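Local coordinates for protein fluoride-specific ion channel FluC (Bordetella pertussis, PDB 5NKQ) that forms a fluoride-specific ion channel in the inner membrane, lowering the fluoride concentration in the cell and so its toxicity, and does not transport chloride, at residues 58-61 with 62-65; 83-86 with 87-91. All coordinates share one frame; numbering follows the deposited sequence.

From the N terminus the chain runs through helix 6-30 and then helix 37-59, at whose end contact 1 (58-61 with 62-65) closes a short beta turn that leads into helix 65-79. Further on, past the sodium site of G77, near the end of helix 65-79, and T80, in the break before helix 83-95, contact 2 (83-86 with 87-91) joins successive turns of helix 83-95. The two contacts follow in series, neither enclosing nor crossing the other, and lie on opposite sides of the chain's centre with centres about 35 Å apart. Contact 1 belongs to a surface turn away from the ion sites; contact 2 is buried beside helix 98-126 and the second subunit, at the fluoride path.

Contact 1: residues 58-61 with 62-65; sequences ASHP and EWPA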
ATOM      1  N   ALA A  58       8.357 -19.502  -6.898  1.00 33.51           N
ATOM      2  CA  ALA A  58       9.562 -19.841  -7.649  1.00 33.73           C
ATOM      3  C   ALA A  58       9.923 -21.313  -7.500  1.00 38.61           C
ATOM      4  O   ALA A  58      10.497 -21.906  -8.421  1.00 43.31           O
ATOM      5  CB  ALA A  58      10.727 -18.960  -7.197  1.00 30.55           C
ATOM      6  N   SER A  59       9.599 -21.916  -6.360  1.00 41.21           N
ATOM      7  CA  SER A  59       9.875 -23.326  -6.120  1.00 44.25           C
ATOM      8  C   SER A  59       8.736 -24.237  -6.556  1.00 40.72           C
ATOM      9  O   SER A  59       8.879 -25.462  -6.481  1.00 37.36           O
ATOM     10  CB  SER A  59      10.183 -23.557  -4.637  1.00 47.51           C
ATOM     11  OG  SER A  59       9.118 -23.107  -3.819  1.00 49.93           O
ATOM     12  N   HIS A  60       7.614 -23.677  -7.002  1.00 40.23           N
ATOM     13  CA  HIS A  60       6.477 -24.451  -7.499  1.00 43.67           C
ATOM     14  C   HIS A  60       5.982 -23.837  -8.802  1.00 44.45           C
ATOM     15  O   HIS A  60       4.913 -23.215  -8.845  1.00 47.05           O
ATOM     16  CB  HIS A  60       5.354 -24.512  -6.462  1.00 47.51           C
ATOM     17  CG  HIS A  60       5.704 -25.293  -5.235  1.00 53.45           C
ATOM     18  ND1 HIS A  60       6.481 -24.775  -4.219  1.00 53.85           N
ATOM     19  CD2 HIS A  60       5.381 -26.551  -4.857  1.00 54.92           C
ATOM     20  CE1 HIS A  60       6.622 -25.684  -3.270  1.00 55.60           C
ATOM     21  NE2 HIS A  60       5.964 -26.771  -3.632  1.00 55.12           N
ATOM     22  N   PRO A  61       6.737 -23.998  -9.894  1.00 44.20           N
ATOM     23  CA  PRO A  61       6.281 -23.461 -11.186  1.00 42.18           C
ATOM     24  C   PRO A  61       5.087 -24.200 -11.765  1.00 40.95           C
ATOM     25  O   PRO A  61       4.461 -23.686 -12.701  1.00 39.02           O
ATOM     26  CB  PRO A  61       7.516 -23.610 -12.082  1.00 45.28           C
ATOM     27  CG  PRO A  61       8.256 -24.763 -11.496  1.00 45.78           C
ATOM     28  CD  PRO A  61       8.037 -24.683 -10.009  1.00 45.53           C
ATOM     29  N   GLU A  62       4.751 -25.380 -11.243  1.00 39.53           N
ATOM     30  CA  GLU A  62       3.599 -26.132 -11.721  1.00 38.98           C
ATOM     31  C   GLU A  62       2.282 -25.628 -11.147  1.00 40.56           C
ATOM     32  O   GLU A  62       1.221 -26.066 -11.606  1.00 44.21           O
ATOM     33  CB  GLU A  62       3.762 -27.620 -11.389  1.00 40.89           C
ATOM     34  CG  GLU A  62       3.517 -27.977  -9.926  1.00 43.86           C
ATOM     35  CD  GLU A  62       4.650 -27.557  -9.006  1.00 45.05           C
ATOM     36  OE1 GLU A  62       5.698 -27.099  -9.509  1.00 44.94           O
ATOM     37  OE2 GLU A  62       4.493 -27.687  -7.773  1.00 46.89           O
ATOM     38  N   TRP A  63       2.322 -24.734 -10.164  1.00 40.54           N
ATOM     39  CA  TRP A  63       1.097 -24.199  -9.591  1.00 39.43           C
ATOM     40  C   TRP A  63       0.332 -23.403 -10.644  1.00 41.58           C
ATOM     41  O   TRP A  63       0.934 -22.587 -11.356  1.00 43.44           O
ATOM     42  CB  TRP A  63       1.408 -23.305  -8.391  1.00 38.86           C
ATOM     43  CG  TRP A  63       1.682 -24.050  -7.121  1.00 40.85           C
ATOM     44  CD1 TRP A  63       1.665 -25.402  -6.942  1.00 40.54           C
ATOM     45  CD2 TRP A  63       2.009 -23.481  -5.848  1.00 42.70           C
ATOM     46  NE1 TRP A  63       1.964 -25.710  -5.636  1.00 40.54           N
ATOM     47  CE2 TRP A  63       2.179 -24.548  -4.944  1.00 42.18           C
ATOM     48  CE3 TRP A  63       2.175 -22.171  -5.385  1.00 45.42           C
ATOM     49  CZ2 TRP A  63       2.507 -24.346  -3.605  1.00 43.61           C
ATOM     50  CZ3 TRP A  63       2.501 -21.973  -4.055  1.00 45.88           C
ATOM     51  CH2 TRP A  63       2.664 -23.056  -3.180  1.00 45.89           C
ATOM     52  N   PRO A  64      -0.977 -23.608 -10.781  1.00 40.02           N
ATOM     53  CA  PRO A  64      -1.758 -22.788 -11.712  1.00 39.77           C
ATOM     54  C   PRO A  64      -1.786 -21.331 -11.272  1.00 42.89           C
ATOM     55  O   PRO A  64      -1.476 -20.987 -10.129  1.00 43.26           O
ATOM     56  CB  PRO A  64      -3.155 -23.417 -11.662  1.00 42.09           C
ATOM     57  CG  PRO A  64      -3.194 -24.162 -10.367  1.00 41.49           C
ATOM     58  CD  PRO A  64      -1.797 -24.640 -10.124  1.00 38.92           C
ATOM     59  N   ALA A  65      -2.173 -20.465 -12.212  1.00 40.52           N
ATOM     60  CA  ALA A  65      -2.092 -19.027 -11.972  1.00 37.78           C
ATOM     61  C   ALA A  65      -3.058 -18.566 -10.888  1.00 33.39           C
ATOM     62  O   ALA A  65      -2.786 -17.571 -10.206  1.00 32.71           O
ATOM     63  CB  ALA A  65      -2.354 -18.261 -13.268  1.00 38.23           C
TER
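A type I beta turn from H60 to W63 carries the chain from helix 37-59 toward helix 65-79, and the side chains of H60 and W63, the first and last residues of the turn, stack on each other. The backbone closes with one hydrogen bond, W63 N to H60 O, long at 3.3 Å; the N-H points well at the oxygen, but the donor stands above the carbonyl plane. Aromatic contacts dominate. The H60 imidazole and the six-membered ring of W63 form an offset stack, centroids 4.5 Å apart and planes 23° from parallel, with W63 CZ2 over one imidazole face near its rim. A CH-pi contact adds to it: H60 CB sits 3.5 Å from the centroid of the W63 five-membered ring, almost on its normal. H60 CG is anti to its own carbonyl carbon (chi1 -67°), which sets the ring against the indole face, while H60 ND1 bonds back to L56 O in the helix and helps to fix the ring's rotation. E62 packs alongside H60 without a hydrogen bond to it, its chain bent back at chi2. Its carboxylate is turned 49° from the imidazole plane, and OE2 meets the ring edge near its plane, 3.3 Å from H60 CD2.

Contact 2: residues 83-86 with 87-91; sequences STFS and AETVD
One face of helix 83-95, the second part of the broken transmembrane segment 65-94, borders the fluoride path: F85 lines a fluoride pocket, and T89, one turn on, lays its hydroxyl over the phenyl ring. T89 OG1 stands 3.4 Å from F85 CE1, above one face and offset toward the rim. The same hydroxyl donates to F85 O (2.9 Å), which also accepts T89 N at 3.0 Å; the two donors arrive from opposite faces of the carbonyl plane, so this oxygen is gripped twice. With OG1 anti to the carbonyl carbon of T89 (chi1 -59°), the hydroxyl folds back along the helix to make that bond, common in transmembrane alpha helices. The i to i+4 helical bonds continue with A87 N to S83 O, E88 N to T84 O and V90 N to S86 O. E88 runs extended beyond CG across T84, its OE1 3.6 Å from T84 CG2. Its carboxylate is held from outside this turn: OE2 by the hydroxyl of Y104, a fluoride-binding residue, and OE1 by T39 and a polar side chain of another protein's chain. F85 also meets the Y104 ring and packs on S108, while S86 OG bonds T116 of the second subunit. The fluoride pocket with F85, Y104 and S108 is characteristic of the double-barrelled Fluc channel.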
ATOM      1  N   SER A  83      -3.156   3.564   0.481  1.00 29.57           N
ATOM      2  CA  SER A  83      -3.998   4.743   0.652  1.00 26.88           C
ATOM      3  C   SER A  83      -4.237   5.043   2.125  1.00 31.83           C
ATOM      4  O   SER A  83      -4.110   6.193   2.562  1.00 32.86           O
ATOM      5  CB  SER A  83      -5.327   4.546  -0.080  1.00 29.18           C
ATOM      6  OG  SER A  83      -5.954   3.339   0.323  1.00 29.89           O
ATOM      7  N   THR A  84      -4.594   4.021   2.908  1.00 27.06           N
ATOM      8  CA  THR A  84      -4.795   4.225   4.339  1.00 36.04           C
ATOM      9  C   THR A  84      -3.512   4.709   5.004  1.00 37.43           C
ATOM     10  O   THR A  84      -3.545   5.604   5.856  1.00 27.45           O
ATOM     11  CB  THR A  84      -5.287   2.934   4.996  1.00 38.44           C
ATOM     12  OG1 THR A  84      -6.479   2.484   4.339  1.00 40.31           O
ATOM     13  CG2 THR A  84      -5.588   3.166   6.471  1.00 35.18           C
ATOM     14  N   PHE A  85      -2.370   4.135   4.616  1.00 31.37           N
ATOM     15  CA  PHE A  85      -1.089   4.630   5.109  1.00 32.55           C
ATOM     16  C   PHE A  85      -0.873   6.086   4.715  1.00 30.33           C
ATOM     17  O   PHE A  85      -0.359   6.883   5.508  1.00 33.24           O
ATOM     18  CB  PHE A  85       0.048   3.754   4.578  1.00 36.82           C
ATOM     19  CG  PHE A  85       1.391   4.430   4.587  1.00 35.72           C
ATOM     20  CD1 PHE A  85       2.129   4.516   5.755  1.00 38.13           C
ATOM     21  CD2 PHE A  85       1.918   4.971   3.425  1.00 35.54           C
ATOM     22  CE1 PHE A  85       3.363   5.137   5.766  1.00 38.26           C
ATOM     23  CE2 PHE A  85       3.152   5.594   3.431  1.00 37.92           C
ATOM     24  CZ  PHE A  85       3.876   5.676   4.603  1.00 38.39           C
ATOM     25  N   SER A  86      -1.272   6.453   3.495  1.00 30.59           N
ATOM     26  CA  SER A  86      -1.068   7.819   3.028  1.00 28.67           C
ATOM     27  C   SER A  86      -1.938   8.807   3.798  1.00 32.72           C
ATOM     28  O   SER A  86      -1.471   9.887   4.177  1.00 27.22           O
ATOM     29  CB  SER A  86      -1.354   7.906   1.528  1.00 26.86           C
ATOM     30  OG  SER A  86      -1.039   9.190   1.018  1.00 36.17           O
ATOM     31  N   ALA A  87      -3.203   8.455   4.042  1.00 30.20           N
ATOM     32  CA  ALA A  87      -4.096   9.360   4.758  1.00 27.32           C
ATOM     33  C   ALA A  87      -3.685   9.507   6.217  1.00 35.01           C
ATOM     34  O   ALA A  87      -3.773  10.603   6.784  1.00 31.96           O
ATOM     35  CB  ALA A  87      -5.539   8.868   4.653  1.00 27.34           C
ATOM     36  N   GLU A  88      -3.240   8.415   6.844  1.00 27.61           N
ATOM     37  CA  GLU A  88      -2.760   8.498   8.220  1.00 34.99           C
ATOM     38  C   GLU A  88      -1.522   9.379   8.316  1.00 34.55           C
ATOM     39  O   GLU A  88      -1.407  10.205   9.231  1.00 35.77           O
ATOM     40  CB  GLU A  88      -2.465   7.098   8.759  1.00 27.91           C
ATOM     41  CG  GLU A  88      -3.695   6.216   8.915  1.00 39.60           C
ATOM     42  CD  GLU A  88      -3.346   4.744   9.055  1.00 42.61           C
ATOM     43  OE1 GLU A  88      -4.132   4.001   9.676  1.00 41.74           O
ATOM     44  OE2 GLU A  88      -2.284   4.330   8.540  1.00 42.21           O
ATOM     45  N   THR A  89      -0.587   9.223   7.376  1.00 35.07           N
ATOM     46  CA  THR A  89       0.624  10.037   7.390  1.00 35.16           C
ATOM     47  C   THR A  89       0.308  11.506   7.134  1.00 34.22           C
ATOM     48  O   THR A  89       0.861  12.391   7.796  1.00 32.84           O
ATOM     49  CB  THR A  89       1.620   9.510   6.355  1.00 33.30           C
ATOM     50  OG1 THR A  89       1.945   8.147   6.658  1.00 27.63           O
ATOM     51  CG2 THR A  89       2.894  10.340   6.358  1.00 27.62           C
ATOM     52  N   VAL A  90      -0.585  11.783   6.180  1.00 35.11           N
ATOM     53  CA  VAL A  90      -0.969  13.164   5.897  1.00 31.84           C
ATOM     54  C   VAL A  90      -1.632  13.795   7.117  1.00 38.70           C
ATOM     55  O   VAL A  90      -1.409  14.974   7.421  1.00 39.17           O
ATOM     56  CB  VAL A  90      -1.879  13.220   4.655  1.00 31.43           C
ATOM     57  CG1 VAL A  90      -2.580  14.566   4.555  1.00 32.89           C
ATOM     58  CG2 VAL A  90      -1.065  12.956   3.396  1.00 27.16           C
ATOM     59  N   ASP A  91      -2.440  13.019   7.845  1.00 35.27           N
ATOM     60  CA  ASP A  91      -3.064  13.549   9.054  1.00 37.08           C
ATOM     61  C   ASP A  91      -2.029  13.859  10.128  1.00 41.75           C
ATOM     62  O   ASP A  91      -2.230  14.775  10.933  1.00 40.86           O
ATOM     63  CB  ASP A  91      -4.107  12.571   9.592  1.00 33.23           C
ATOM     64  CG  ASP A  91      -4.956  13.180  10.696  1.00 39.68           C
ATOM     65  OD1 ASP A  91      -5.847  13.995  10.378  1.00 40.05           O
ATOM     66  OD2 ASP A  91      -4.726  12.854  11.881  1.00 39.86           O
TER